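Local coordinates for mandelate racemase/muconate lactonizing protein (Thermobispora bispora, PDB 3VC5) that probably dehydrates D-glucarate to 5-dehydro-4-deoxy-D-glucarate with the help of magnesium, as a glucarate dehydratase of the enolase superfamily, at residues V150-Y164 with F384-L397. Residues are numbered along the deposited sequence; the frame is centred on the assembly and turned at random.
Sequences VADLLGGKVRDAVPY and FVDGAVPVPDGPGL
Val-391 pushes its methyls into a hollow of 150-164, against Asp-160, Arg-159 and Lys-157. Its CG2 lies 3.6 Å from Asp-160 O, bordered by Arg-159 O and the CD of Lys-157, while CG1, anti to the backbone N (chi1 180°), points to the methyl of Ala-151. The extended Lys-157 chain passes obliquely across Val-391 CG2, its NZ salt-bridged to Asp-160 OD1. Beside it, Val-391 N donates a hydrogen bond to Asp-160 O, almost straight at 165°, and from here the chains run on as antiparallel strands, 161-163 with 388-390. Val-162 and Val-389 form the hydrogen-bonded pair, bonded both ways, each N-H meeting the opposite carbonyl from above its plane; Ala-161 and Pro-163 share one face with Ala-388 and Pro-390, the two alanine CB atoms 3.8 Å apart. In the modified TIM barrel, (beta/alpha)7-beta, of the mandelate racemase family, 161-169 is the first strand, and short strand 388-390 pairs with its start on the side away from parallel neighbour 208-211. On the other face CG2 of Val-389 fills the corner where two rings meet, close to Tyr-164 CE2 (3.6 Å) and over one face of Phe-384, near its rim. Phe-384 turns its edge, CE1 leading, to the face of Tyr-164 in an offset edge-to-face pair with planes at 68°. Tyr-164 N donates a hydrogen bond to Gly-387 O from the type I' turn 385-388, and its hydroxyl is hydrogen-bonded to Thr-351 of helix 344-355. At the far end Val-150 N donates to Gly-396 O over 2.9 Å, and Val-150 CG2 rests against Gly-396 C and Leu-397 CD2.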
ATOM      1  N   VAL A 150     -13.670  -3.941 -10.708  1.00 24.36           N
ATOM      2  CA  VAL A 150     -12.826  -3.170  -9.771  1.00 22.22           C
ATOM      3  C   VAL A 150     -11.636  -4.028  -9.289  1.00 21.76           C
ATOM      4  O   VAL A 150     -10.542  -3.496  -9.082  1.00 23.78           O
ATOM      5  CB  VAL A 150     -13.685  -2.632  -8.595  1.00 21.84           C
ATOM      6  CG1 VAL A 150     -12.809  -2.149  -7.415  1.00 22.82           C
ATOM      7  CG2 VAL A 150     -14.510  -1.439  -9.117  1.00 24.17           C
ATOM      8  N   ALA A 151     -11.830  -5.337  -9.092  1.00 24.13           N
ATOM      9  CA  ALA A 151     -10.697  -6.206  -8.696  1.00 26.20           C
ATOM     10  C   ALA A 151      -9.471  -6.043  -9.607  1.00 25.53           C
ATOM     11  O   ALA A 151      -8.327  -6.148  -9.144  1.00 25.32           O
ATOM     12  CB  ALA A 151     -11.117  -7.693  -8.628  1.00 26.88           C
ATOM     13  N   ASP A 152      -9.694  -5.777 -10.889  1.00 24.56           N
ATOM     14  CA  ASP A 152      -8.582  -5.583 -11.845  1.00 25.80           C
ATOM     15  C   ASP A 152      -7.801  -4.273 -11.608  1.00 28.31           C
ATOM     16  O   ASP A 152      -6.622  -4.168 -12.001  1.00 36.28           O
ATOM     17  CB  ASP A 152      -9.072  -5.642 -13.297  1.00 26.12           C
ATOM     18  CG  ASP A 152      -9.211  -7.056 -13.810  1.00 29.21           C
ATOM     19  OD1 ASP A 152      -8.796  -8.021 -13.102  1.00 29.42           O
ATOM     20  OD2 ASP A 152      -9.749  -7.202 -14.930  1.00 29.75           O
ATOM     21  N   LEU A 153      -8.451  -3.274 -10.995  1.00 26.66           N
ATOM     22  CA  LEU A 153      -7.789  -2.021 -10.606  1.00 28.89           C
ATOM     23  C   LEU A 153      -6.922  -2.213  -9.369  1.00 30.85           C
ATOM     24  O   LEU A 153      -6.165  -1.327  -9.000  1.00 33.81           O
ATOM     25  CB  LEU A 153      -8.807  -0.902 -10.351  1.00 25.91           C
ATOM     26  CG  LEU A 153      -9.883  -0.750 -11.459  1.00 27.02           C
ATOM     27  CD1 LEU A 153     -10.958   0.273 -11.027  1.00 26.58           C
ATOM     28  CD2 LEU A 153      -9.245  -0.367 -12.803  1.00 30.01           C
ATOM     29  N   LEU A 154      -7.065  -3.360  -8.721  1.00 26.67           N
ATOM     30  CA  LEU A 154      -6.361  -3.648  -7.480  1.00 26.02           C
ATOM     31  C   LEU A 154      -5.405  -4.815  -7.671  1.00 27.66           C
ATOM     32  O   LEU A 154      -4.961  -5.422  -6.684  1.00 27.91           O
ATOM     33  CB  LEU A 154      -7.389  -3.987  -6.380  1.00 26.21           C
ATOM     34  CG  LEU A 154      -8.423  -2.892  -6.052  1.00 28.38           C
ATOM     35  CD1 LEU A 154      -9.451  -3.410  -5.063  1.00 26.69           C
ATOM     36  CD2 LEU A 154      -7.738  -1.640  -5.499  1.00 31.00           C
ATOM     37  N   GLY A 155      -5.091  -5.145  -8.930  1.00 27.57           N
ATOM     38  CA  GLY A 155      -4.106  -6.188  -9.207  1.00 26.61           C
ATOM     39  C   GLY A 155      -4.674  -7.505  -9.731  1.00 26.66           C
ATOM     40  O   GLY A 155      -3.905  -8.454 -10.006  1.00 25.89           O
ATOM     41  N   GLY A 156      -6.005  -7.567  -9.870  1.00 25.36           N
ATOM     42  CA  GLY A 156      -6.681  -8.780 -10.364  1.00 28.16           C
ATOM     43  C   GLY A 156      -7.050  -9.724  -9.222  1.00 26.96           C
ATOM     44  O   GLY A 156      -6.375  -9.753  -8.190  1.00 29.75           O
ATOM     45  N   LYS A 157      -8.152 -10.457  -9.372  1.00 26.89           N
ATOM     46  CA  LYS A 157      -8.580 -11.358  -8.316  1.00 25.85           C
ATOM     47  C   LYS A 157      -7.578 -12.479  -8.134  1.00 28.90           C
ATOM     48  O   LYS A 157      -7.057 -13.045  -9.118  1.00 29.53           O
ATOM     49  CB  LYS A 157      -9.951 -11.944  -8.604  1.00 28.97           C
ATOM     50  CG  LYS A 157     -10.019 -12.849  -9.803  1.00 32.80           C
ATOM     51  CD  LYS A 157     -11.483 -13.184 -10.157  1.00 37.43           C
ATOM     52  CE  LYS A 157     -11.541 -14.075 -11.418  1.00 43.14           C
ATOM     53  NZ  LYS A 157     -12.901 -14.547 -11.746  1.00 45.93           N
ATOM     54  N   VAL A 158      -7.324 -12.818  -6.874  1.00 27.62           N
ATOM     55  CA  VAL A 158      -6.474 -13.958  -6.549  1.00 30.74           C
ATOM     56  C   VAL A 158      -7.284 -15.137  -6.087  1.00 31.22           C
ATOM     57  O   VAL A 158      -6.729 -16.215  -5.818  1.00 33.73           O
ATOM     58  CB  VAL A 158      -5.395 -13.604  -5.504  1.00 33.43           C
ATOM     59  CG1 VAL A 158      -4.708 -12.313  -5.887  1.00 39.40           C
ATOM     60  CG2 VAL A 158      -5.983 -13.480  -4.116  1.00 35.20           C
ATOM     61  N   ARG A 159      -8.594 -14.920  -5.968  1.00 29.70           N
ATOM     62  CA  ARG A 159      -9.532 -15.981  -5.646  1.00 33.02           C
ATOM     63  C   ARG A 159     -10.829 -15.670  -6.379  1.00 31.86           C
ATOM     64  O   ARG A 159     -11.172 -14.495  -6.570  1.00 33.04           O
ATOM     65  CB  ARG A 159      -9.725 -16.082  -4.130  1.00 32.48           C
ATOM     66  CG  ARG A 159     -10.034 -14.746  -3.463  1.00 31.96           C
ATOM     67  CD  ARG A 159      -9.930 -14.818  -1.923  1.00 35.54           C
ATOM     68  NE  ARG A 159      -8.580 -15.087  -1.413  1.00 33.40           N
ATOM     69  CZ  ARG A 159      -7.678 -14.161  -1.060  1.00 31.53           C
ATOM     70  NH1 ARG A 159      -7.920 -12.860  -1.205  1.00 30.72           N
ATOM     71  NH2 ARG A 159      -6.496 -14.544  -0.588  1.00 33.30           N
ATOM     72  N   ASP A 160     -11.529 -16.705  -6.838  1.00 30.93           N
ATOM     73  CA  ASP A 160     -12.741 -16.501  -7.629  1.00 33.15           C
ATOM     74  C   ASP A 160     -13.943 -16.084  -6.785  1.00 31.83           C
ATOM     75  O   ASP A 160     -14.870 -15.450  -7.306  1.00 34.36           O
ATOM     76  CB  ASP A 160     -13.106 -17.772  -8.411  1.00 37.06           C
ATOM     77  CG  ASP A 160     -12.138 -18.072  -9.531  1.00 43.74           C
ATOM     78  OD1 ASP A 160     -11.393 -17.161  -9.957  1.00 44.62           O
ATOM     79  OD2 ASP A 160     -12.136 -19.229 -10.010  1.00 54.16           O
ATOM     80  N   ALA A 161     -13.926 -16.432  -5.491  1.00 28.42           N
ATOM     81  CA  ALA A 161     -15.024 -16.135  -4.586  1.00 26.21           C
ATOM     82  C   ALA A 161     -14.449 -15.786  -3.212  1.00 29.05           C
ATOM     83  O   ALA A 161     -13.368 -16.261  -2.866  1.00 30.34           O
ATOM     84  CB  ALA A 161     -15.995 -17.325  -4.503  1.00 29.53           C
ATOM     85  N   VAL A 162     -15.164 -14.962  -2.449  1.00 26.16           N
ATOM     86  CA  VAL A 162     -14.691 -14.472  -1.154  1.00 25.33           C
ATOM     87  C   VAL A 162     -15.531 -15.105  -0.069  1.00 25.25           C
ATOM     88  O   VAL A 162     -16.746 -14.872   0.001  1.00 25.65           O
ATOM     89  CB  VAL A 162     -14.863 -12.957  -1.084  1.00 23.06           C
ATOM     90  CG1 VAL A 162     -14.595 -12.435   0.329  1.00 26.88           C
ATOM     91  CG2 VAL A 162     -13.950 -12.272  -2.130  1.00 24.11           C
ATOM     92  N   PRO A 163     -14.909 -15.940   0.768  1.00 23.66           N
ATOM     93  CA  PRO A 163     -15.678 -16.531   1.865  1.00 24.29           C
ATOM     94  C   PRO A 163     -16.088 -15.506   2.917  1.00 23.56           C
ATOM     95  O   PRO A 163     -15.305 -14.619   3.268  1.00 23.77           O
ATOM     96  CB  PRO A 163     -14.692 -17.542   2.493  1.00 26.58           C
ATOM     97  CG  PRO A 163     -13.677 -17.808   1.414  1.00 32.29           C
ATOM     98  CD  PRO A 163     -13.539 -16.486   0.686  1.00 27.39           C
ATOM     99  N   TYR A 164     -17.312 -15.681   3.421  1.00 24.31           N
ATOM    100  CA  TYR A 164     -17.899 -14.890   4.485  1.00 22.31           C
ATOM    101  C   TYR A 164     -18.269 -15.805   5.647  1.00 25.92           C
ATOM    102  O   TYR A 164     -18.563 -16.988   5.451  1.00 28.47           O
ATOM    103  CB  TYR A 164     -19.132 -14.073   4.003  1.00 21.71           C
ATOM    104  CG  TYR A 164     -18.768 -12.877   3.140  1.00 22.15           C
ATOM    105  CD1 TYR A 164     -18.573 -11.607   3.715  1.00 23.45           C
ATOM    106  CD2 TYR A 164     -18.572 -13.027   1.780  1.00 23.34           C
ATOM    107  CE1 TYR A 164     -18.211 -10.509   2.932  1.00 23.40           C
ATOM    108  CE2 TYR A 164     -18.227 -11.949   0.985  1.00 23.47           C
ATOM    109  CZ  TYR A 164     -18.018 -10.687   1.581  1.00 21.99           C
ATOM    110  OH  TYR A 164     -17.677  -9.627   0.793  1.00 23.27           O
ATOM    111  N   PHE A 384     -24.555 -15.778  -2.665  1.00 28.52           N
ATOM    112  CA  PHE A 384     -23.687 -16.619  -1.846  1.00 28.46           C
ATOM    113  C   PHE A 384     -23.778 -18.056  -2.329  1.00 27.55           C
ATOM    114  O   PHE A 384     -24.882 -18.621  -2.439  1.00 32.54           O
ATOM    115  CB  PHE A 384     -24.065 -16.531  -0.369  1.00 28.56           C
ATOM    116  CG  PHE A 384     -23.758 -15.196   0.246  1.00 24.79           C
ATOM    117  CD1 PHE A 384     -22.654 -15.033   1.057  1.00 27.87           C
ATOM    118  CD2 PHE A 384     -24.548 -14.094  -0.040  1.00 29.12           C
ATOM    119  CE1 PHE A 384     -22.357 -13.792   1.612  1.00 27.18           C
ATOM    120  CE2 PHE A 384     -24.293 -12.857   0.519  1.00 27.05           C
ATOM    121  CZ  PHE A 384     -23.169 -12.688   1.327  1.00 26.74           C
ATOM    122  N   VAL A 385     -22.621 -18.648  -2.601  1.00 29.15           N
ATOM    123  CA  VAL A 385     -22.527 -20.029  -3.049  1.00 29.86           C
ATOM    124  C   VAL A 385     -21.541 -20.714  -2.113  1.00 29.51           C
ATOM    125  O   VAL A 385     -20.356 -20.337  -2.062  1.00 29.38           O
ATOM    126  CB  VAL A 385     -21.988 -20.122  -4.488  1.00 32.34           C
ATOM    127  CG1 VAL A 385     -21.784 -21.593  -4.897  1.00 33.85           C
ATOM    128  CG2 VAL A 385     -22.922 -19.383  -5.483  1.00 36.83           C
ATOM    129  N   ASP A 386     -22.027 -21.670  -1.332  1.00 29.21           N
ATOM    130  CA  ASP A 386     -21.166 -22.366  -0.383  1.00 29.97           C
ATOM    131  C   ASP A 386     -20.436 -21.369   0.529  1.00 29.71           C
ATOM    132  O   ASP A 386     -19.233 -21.531   0.802  1.00 29.96           O
ATOM    133  CB  ASP A 386     -20.144 -23.229  -1.131  1.00 33.86           C
ATOM    134  CG  ASP A 386     -20.804 -24.271  -2.019  1.00 37.03           C
ATOM    135  OD1 ASP A 386     -21.870 -24.802  -1.625  1.00 41.64           O
ATOM    136  OD2 ASP A 386     -20.252 -24.557  -3.112  1.00 49.02           O
ATOM    137  N   GLY A 387     -21.165 -20.349   0.985  1.00 27.85           N
ATOM    138  CA  GLY A 387     -20.652 -19.392   1.969  1.00 27.68           C
ATOM    139  C   GLY A 387     -19.804 -18.265   1.418  1.00 27.26           C
ATOM    140  O   GLY A 387     -19.326 -17.405   2.187  1.00 27.30           O
ATOM    141  N   ALA A 388     -19.608 -18.241   0.105  1.00 27.17           N
ATOM    142  CA  ALA A 388     -18.710 -17.272  -0.519  1.00 27.04           C
ATOM    143  C   ALA A 388     -19.425 -16.493  -1.630  1.00 28.90           C
ATOM    144  O   ALA A 388     -20.325 -17.010  -2.293  1.00 28.34           O
ATOM    145  CB  ALA A 388     -17.492 -17.982  -1.083  1.00 25.78           C
ATOM    146  N   VAL A 389     -19.003 -15.260  -1.846  1.00 26.47           N
ATOM    147  CA  VAL A 389     -19.555 -14.440  -2.930  1.00 25.27           C
ATOM    148  C   VAL A 389     -18.595 -14.452  -4.113  1.00 25.22           C
ATOM    149  O   VAL A 389     -17.457 -13.964  -4.025  1.00 26.03           O
ATOM    150  CB  VAL A 389     -19.783 -12.993  -2.467  1.00 22.20           C
ATOM    151  CG1 VAL A 389     -20.272 -12.111  -3.643  1.00 24.88           C
ATOM    152  CG2 VAL A 389     -20.764 -12.952  -1.297  1.00 24.88           C
ATOM    153  N   PRO A 390     -19.025 -15.039  -5.232  1.00 27.09           N
ATOM    154  CA  PRO A 390     -18.172 -14.962  -6.402  1.00 28.12           C
ATOM    155  C   PRO A 390     -17.964 -13.501  -6.850  1.00 28.65           C
ATOM    156  O   PRO A 390     -18.896 -12.685  -6.788  1.00 27.85           O
ATOM    157  CB  PRO A 390     -18.959 -15.772  -7.460  1.00 27.65           C
ATOM    158  CG  PRO A 390     -19.892 -16.671  -6.675  1.00 29.81           C
ATOM    159  CD  PRO A 390     -20.270 -15.809  -5.477  1.00 28.80           C
ATOM    160  N   VAL A 391     -16.742 -13.159  -7.253  1.00 29.12           N
ATOM    161  CA  VAL A 391     -16.492 -11.806  -7.757  1.00 34.93           C
ATOM    162  C   VAL A 391     -17.414 -11.506  -8.934  1.00 35.21           C
ATOM    163  O   VAL A 391     -17.459 -12.283  -9.901  1.00 41.64           O
ATOM    164  CB  VAL A 391     -15.046 -11.598  -8.228  1.00 40.79           C
ATOM    165  CG1 VAL A 391     -14.873 -10.150  -8.755  1.00 43.37           C
ATOM    166  CG2 VAL A 391     -14.071 -11.905  -7.109  1.00 44.54           C
ATOM    167  N   PRO A 392     -18.148 -10.386  -8.879  1.00 35.63           N
ATOM    168  CA  PRO A 392     -19.070 -10.107  -9.994  1.00 43.65           C
ATOM    169  C   PRO A 392     -18.315 -10.019 -11.316  1.00 54.25           C
ATOM    170  O   PRO A 392     -17.130  -9.663 -11.334  1.00 51.15           O
ATOM    171  CB  PRO A 392     -19.671  -8.751  -9.627  1.00 41.10           C
ATOM    172  CG  PRO A 392     -19.596  -8.710  -8.120  1.00 38.25           C
ATOM    173  CD  PRO A 392     -18.343  -9.473  -7.743  1.00 33.86           C
ATOM    174  N   ASP A 393     -18.985 -10.348 -12.417  1.00 64.41           N
ATOM    175  CA  ASP A 393     -18.295 -10.364 -13.702  1.00 72.48           C
ATOM    176  C   ASP A 393     -18.368  -9.031 -14.448  1.00 73.06           C
ATOM    177  O   ASP A 393     -17.412  -8.646 -15.120  1.00 76.70           O
ATOM    178  CB  ASP A 393     -18.722 -11.559 -14.575  1.00 76.03           C
ATOM    179  CG  ASP A 393     -20.224 -11.748 -14.629  1.00 84.88           C
ATOM    180  OD1 ASP A 393     -20.681 -12.911 -14.545  1.00 84.48           O
ATOM    181  OD2 ASP A 393     -20.945 -10.741 -14.764  1.00 86.21           O
ATOM    182  N   GLY A 394     -19.477  -8.311 -14.306  1.00 65.76           N
ATOM    183  CA  GLY A 394     -19.620  -7.033 -15.002  1.00 56.27           C
ATOM    184  C   GLY A 394     -18.438  -6.109 -14.753  1.00 46.53           C
ATOM    185  O   GLY A 394     -17.593  -6.383 -13.877  1.00 46.67           O
ATOM    186  N   PRO A 395     -18.351  -5.015 -15.533  1.00 43.19           N
ATOM    187  CA  PRO A 395     -17.355  -3.952 -15.344  1.00 37.98           C
ATOM    188  C   PRO A 395     -17.645  -3.164 -14.073  1.00 32.46           C
ATOM    189  O   PRO A 395     -18.784  -3.144 -13.602  1.00 32.66           O
ATOM    190  CB  PRO A 395     -17.587  -3.025 -16.540  1.00 33.57           C
ATOM    191  CG  PRO A 395     -18.973  -3.330 -16.995  1.00 46.34           C
ATOM    192  CD  PRO A 395     -19.147  -4.807 -16.752  1.00 44.76           C
ATOM    193  N   GLY A 396     -16.631  -2.508 -13.520  1.00 28.44           N
ATOM    194  CA  GLY A 396     -16.834  -1.735 -12.306  1.00 25.07           C
ATOM    195  C   GLY A 396     -17.151  -2.660 -11.147  1.00 23.80           C
ATOM    196  O   GLY A 396     -16.578  -3.751 -11.042  1.00 26.14           O
ATOM    197  N   LEU A 397     -18.031  -2.227 -10.252  1.00 25.02           N
ATOM    198  CA  LEU A 397     -18.414  -3.063  -9.108  1.00 23.07           C
ATOM    199  C   LEU A 397     -19.243  -4.267  -9.537  1.00 24.45           C
ATOM    200  O   LEU A 397     -19.348  -5.252  -8.801  1.00 24.56           O
ATOM    201  CB  LEU A 397     -19.187  -2.238  -8.071  1.00 22.66           C
ATOM    202  CG  LEU A 397     -18.381  -1.213  -7.268  1.00 22.24           C
ATOM    203  CD1 LEU A 397     -19.344  -0.300  -6.492  1.00 24.83           C
ATOM    204  CD2 LEU A 397     -17.366  -1.915  -6.331  1.00 24.81           C
TER